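Local coordinates for protein UL37 (Suid herpesvirus 1, PDB 4K70) that forms part of the inner tegument of the herpesvirus particle and probably helps control viral trafficking, the chain here being its N-terminal half, at residues Cys54-Val58 / Ala106-Leu112; Ala69-Gly74 / Leu112-Phe118. All blocks are in the same frame, centred on the assembly; numbering follows the deposited sequence.

Interaction 1. Residues Cys54-Val58 / Ala106-Leu112. With NA (sodium ion), chain L.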
# COMPACT_ATOMS: atom_id res chain seq x y z
N CYS A 54 -12.97 37.45 -0.32
CA CYS A 54 -12.88 38.51 -1.31
C CYS A 54 -13.32 39.84 -0.72
O CYS A 54 -12.71 40.87 -0.98
CB CYS A 54 -13.71 38.18 -2.55
SG CYS A 54 -12.89 36.96 -3.61
N ARG A 55 -14.38 39.81 0.09
CA ARG A 55 -14.84 41.03 0.74
C ARG A 55 -13.86 41.50 1.79
O ARG A 55 -13.70 42.70 2.01
CB ARG A 55 -16.23 40.84 1.36
CG ARG A 55 -16.33 41.53 2.70
CD ARG A 55 -17.64 42.29 2.87
NE ARG A 55 -18.72 41.46 3.39
CZ ARG A 55 -18.66 40.74 4.51
NH1 ARG A 55 -17.55 40.72 5.24
NH2 ARG A 55 -19.71 40.02 4.89
N ALA A 56 -13.19 40.56 2.45
CA ALA A 56 -12.16 40.93 3.41
C ALA A 56 -11.03 41.75 2.77
O ALA A 56 -10.53 42.72 3.36
CB ALA A 56 -11.60 39.70 4.10
N TYR A 57 -10.63 41.38 1.56
CA TYR A 57 -9.55 42.09 0.88
C TYR A 57 -10.02 43.46 0.42
O TYR A 57 -9.30 44.44 0.56
CB TYR A 57 -9.00 41.29 -0.31
CG TYR A 57 -7.98 42.06 -1.11
CD1 TYR A 57 -6.73 42.35 -0.58
CD2 TYR A 57 -8.26 42.50 -2.39
CE1 TYR A 57 -5.79 43.06 -1.30
CE2 TYR A 57 -7.33 43.22 -3.13
CZ TYR A 57 -6.09 43.50 -2.57
OH TYR A 57 -5.15 44.21 -3.30
N VAL A 58 -11.22 43.51 -0.14
CA VAL A 58 -11.84 44.76 -0.57
C VAL A 58 -11.85 45.81 0.55
O VAL A 58 -11.55 46.98 0.32
CB VAL A 58 -13.28 44.54 -1.09
CG1 VAL A 58 -14.03 45.84 -1.15
CG2 VAL A 58 -13.26 43.89 -2.46
N ALA A 106 -16.21 36.96 -8.33
CA ALA A 106 -15.88 37.54 -7.03
C ALA A 106 -14.42 37.97 -6.93
O ALA A 106 -14.11 39.05 -6.42
CB ALA A 106 -16.22 36.58 -5.90
N LEU A 107 -13.52 37.11 -7.40
CA LEU A 107 -12.10 37.43 -7.39
C LEU A 107 -11.79 38.61 -8.32
O LEU A 107 -11.01 39.49 -7.96
CB LEU A 107 -11.27 36.20 -7.78
CG LEU A 107 -11.19 35.09 -6.72
CD1 LEU A 107 -10.66 33.79 -7.32
CD2 LEU A 107 -10.35 35.53 -5.53
N THR A 108 -12.42 38.63 -9.49
CA THR A 108 -12.19 39.69 -10.47
C THR A 108 -12.65 41.05 -9.94
O THR A 108 -11.90 42.03 -9.97
CB THR A 108 -12.91 39.40 -11.80
OG1 THR A 108 -12.42 38.18 -12.36
CG2 THR A 108 -12.67 40.53 -12.81
N GLU A 109 -13.88 41.08 -9.44
CA GLU A 109 -14.48 42.27 -8.86
C GLU A 109 -13.67 42.79 -7.68
O GLU A 109 -13.57 44.00 -7.47
CB GLU A 109 -15.92 41.95 -8.45
CG GLU A 109 -16.56 42.96 -7.52
CD GLU A 109 -17.94 42.53 -7.06
OE1 GLU A 109 -18.04 41.52 -6.32
OE2 GLU A 109 -18.92 43.21 -7.43
N ALA A 110 -13.08 41.88 -6.91
CA ALA A 110 -12.19 42.28 -5.82
C ALA A 110 -10.82 42.68 -6.36
O ALA A 110 -9.95 43.12 -5.61
CB ALA A 110 -12.05 41.16 -4.79
N GLY A 111 -10.64 42.52 -7.67
CA GLY A 111 -9.36 42.84 -8.31
C GLY A 111 -8.24 41.89 -7.92
O GLY A 111 -7.09 42.30 -7.73
N LEU A 112 -8.56 40.60 -7.78
CA LEU A 112 -7.56 39.59 -7.45
C LEU A 112 -7.50 38.55 -8.55
O LEU A 112 -8.30 38.58 -9.48
CB LEU A 112 -7.90 38.90 -6.12
CG LEU A 112 -7.85 39.70 -4.81
CD1 LEU A 112 -8.43 38.88 -3.68
CD2 LEU A 112 -6.43 40.14 -4.47
NA NA L . -19.35 44.68 -9.22
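L112 lays its CD2 methyl over one face of the Y57 ring, 3.8 Å from the ring centroid and 24° off the normal, a CH-pi contact displaced toward the CD2-CE2 side. At the CD2-CE2 edge of the same ring, A110 O lies in the ring plane, 3.6 Å from Y57 CE2. Y57 reaches both because its CG stands anti to the backbone N (chi1 174°), which swings the ring off helix 39-60 toward the chain leaving helix 101-109. One turn earlier, C54 is small enough to let the helices come close: its SG rests 3.5 Å from L107 CD2 and also touches the CB of A106. Between these two places the A110 methyl lies 3.8 Å from V58 CG2 and near C54 CB. No hydrogen bond joins the two segments.

The turn of the chain positions L112. G111 adopts a positive phi (69°), a conformation glycine takes easily, and L112 N returns to L107 O at 2.7 Å while G111 N bonds T108 O. On the outer side E109 bridges to R51 through OE1, and its OE2 holds a sodium ion at 2.4 Å. Helix 63-78 backs the hydrophobic layer, with A65 and A66 touching Y57. This is apolar packing between two helices of an all-helical chain, ending in a Schellman motif that closes helix 101-109.

Interaction 2. Residues Ala69-Gly74 / Leu112-Phe118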
# COMPACT_ATOMS: atom_id res chain seq x y z
N ALA A 69 -8.03 34.66 -0.18
CA ALA A 69 -8.97 34.63 -1.29
C ALA A 69 -8.40 33.95 -2.52
O ALA A 69 -9.06 33.12 -3.15
CB ALA A 69 -9.41 36.04 -1.64
N GLU A 70 -7.17 34.32 -2.87
CA GLU A 70 -6.52 33.77 -4.06
C GLU A 70 -6.14 32.28 -3.94
O GLU A 70 -6.12 31.56 -4.95
CB GLU A 70 -5.30 34.62 -4.44
CG GLU A 70 -5.66 35.93 -5.14
CD GLU A 70 -4.44 36.70 -5.66
OE1 GLU A 70 -3.37 36.65 -5.02
OE2 GLU A 70 -4.57 37.36 -6.72
N ASN A 71 -5.84 31.82 -2.72
CA ASN A 71 -5.43 30.43 -2.51
C ASN A 71 -6.41 29.56 -1.70
O ASN A 71 -6.06 28.44 -1.27
CB ASN A 71 -4.05 30.39 -1.88
CG ASN A 71 -3.02 31.14 -2.70
OD1 ASN A 71 -2.41 30.58 -3.61
ND2 ASN A 71 -2.84 32.42 -2.38
N LEU A 72 -7.63 30.05 -1.53
CA LEU A 72 -8.66 29.36 -0.78
C LEU A 72 -8.95 27.97 -1.34
O LEU A 72 -9.20 27.03 -0.58
CB LEU A 72 -9.95 30.19 -0.75
CG LEU A 72 -10.97 29.73 0.28
CD1 LEU A 72 -10.44 29.98 1.68
CD2 LEU A 72 -12.29 30.44 0.05
N ALA A 73 -8.95 27.84 -2.66
CA ALA A 73 -9.22 26.53 -3.25
C ALA A 73 -8.24 25.46 -2.72
O ALA A 73 -8.65 24.39 -2.27
CB ALA A 73 -9.18 26.61 -4.76
N GLY A 74 -6.95 25.78 -2.73
CA GLY A 74 -5.94 24.84 -2.27
C GLY A 74 -5.97 24.63 -0.77
O GLY A 74 -5.86 23.50 -0.29
N LEU A 112 -8.56 40.60 -7.78
CA LEU A 112 -7.56 39.59 -7.45
C LEU A 112 -7.50 38.55 -8.55
O LEU A 112 -8.30 38.58 -9.48
CB LEU A 112 -7.90 38.90 -6.12
CG LEU A 112 -7.85 39.70 -4.81
CD1 LEU A 112 -8.43 38.88 -3.68
CD2 LEU A 112 -6.43 40.14 -4.47
N ARG A 113 -6.55 37.63 -8.45
CA ARG A 113 -6.33 36.65 -9.51
C ARG A 113 -7.14 35.37 -9.32
O ARG A 113 -7.44 34.99 -8.19
CB ARG A 113 -4.85 36.29 -9.57
CG ARG A 113 -3.91 37.49 -9.73
CD ARG A 113 -2.46 37.05 -9.54
NE ARG A 113 -2.17 36.62 -8.17
CZ ARG A 113 -1.26 35.72 -7.83
NH1 ARG A 113 -0.53 35.12 -8.77
NH2 ARG A 113 -1.07 35.42 -6.55
N THR A 114 -7.48 34.72 -10.43
CA THR A 114 -8.01 33.37 -10.36
C THR A 114 -6.89 32.36 -10.59
O THR A 114 -7.09 31.15 -10.49
CB THR A 114 -9.09 33.14 -11.43
OG1 THR A 114 -8.49 33.21 -12.73
CG2 THR A 114 -10.20 34.17 -11.29
N SER A 115 -5.69 32.87 -10.85
CA SER A 115 -4.62 32.06 -11.42
C SER A 115 -3.48 31.69 -10.47
O SER A 115 -2.43 31.25 -10.93
CB SER A 115 -4.03 32.78 -12.63
OG SER A 115 -3.31 33.91 -12.17
N ALA A 116 -3.67 31.87 -9.16
CA ALA A 116 -2.64 31.48 -8.20
C ALA A 116 -2.38 29.97 -8.25
O ALA A 116 -3.23 29.20 -8.71
CB ALA A 116 -3.02 31.91 -6.80
N GLU A 117 -1.20 29.55 -7.79
CA GLU A 117 -0.80 28.15 -7.82
C GLU A 117 -1.71 27.28 -6.94
O GLU A 117 -1.86 26.09 -7.20
CB GLU A 117 0.69 27.97 -7.48
CG GLU A 117 1.60 28.61 -8.54
CD GLU A 117 3.09 28.37 -8.29
OE1 GLU A 117 3.50 27.21 -8.14
OE2 GLU A 117 3.85 29.36 -8.27
N PHE A 118 -2.35 27.90 -5.95
CA PHE A 118 -3.39 27.21 -5.17
C PHE A 118 -4.79 27.80 -5.37
O PHE A 118 -5.69 27.61 -4.54
CB PHE A 118 -3.00 27.16 -3.70
CG PHE A 118 -1.85 26.24 -3.42
CD1 PHE A 118 -2.05 24.87 -3.30
CD2 PHE A 118 -0.56 26.74 -3.31
CE1 PHE A 118 -0.97 24.01 -3.06
CE2 PHE A 118 0.52 25.89 -3.07
CZ PHE A 118 0.31 24.53 -2.95
O HOH W 1 -6.16 32.48 -7.65
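E70 meets the R113 guanidinium side-on at its edge, OE1 lying in the guanidinium plane and OE2 tilted from it, with the carboxylate plane turned 65° away. In this bidentate salt bridge NE reaches OE2 at 2.9 Å and NH2 reaches OE1 at 3.0 Å, both from above the carboxylate plane. At the other flat group, the F118 ring, N71 OD1 lies near the plane at the edge; W78 also meets this ring. The contact fastens the loop between helices 101-109 and 120-137 onto helix 63-78 of the helical bundle.

Glutamate suits position 70 because its extended chain carries a carboxylate from the helix to the loop backbone as well as to the arginine. The backbone N of R113 donates to OE2 at 2.6 Å along the anti lone pair, giving that oxygen two donors from one residue, which should help keep the carboxylate ionised. R113 folds back at chi3 (-67°), and this bend brings NE and NH2 round to the acid. On helix 438-458, E450 forms a second salt bridge with R113 NH2, and R457 one with E70 OE1, so the pair belongs to a charge network shared with that helix, E70 being buried and R113 partly exposed.

Farther along, a water joins backbone to backbone, donating to E70 O and R113 O and accepting from A116 N. The small A116 fits beside it, its methyl 3.6 Å from E70 O. N71 turns its ND2 back to V67 O in its own helix. At the kink of helix 63-78, G74 lacks a side chain that would run into F118 CB, and its N, without a bond to the turn before, donates to F118 O at 2.9 Å with an N-H...O angle of 143°.

Interactions 1 and 2 are consecutive parts of one seam, their centres 11 Å apart. L112 belongs to both, and beyond its contact with helix 39-60 it places its CD1 3.6 Å from A69 CB. L107 also bridges them, its CD2 lying 3.6 Å from A69 O and its CD1 3.5 Å from R113 O. The character changes from apolar packing at 54-58/106-112 to a bidentate salt bridge and backbone hydrogen bonds at 69-74/112-118. Together they hold helix 101-109 and its following loop against the successive helices 39-60 and 63-78. Neither contact reaches the calcium sites; sodium ions lie about 7 Å from the L107 side chain and about 8 Å from that of A73.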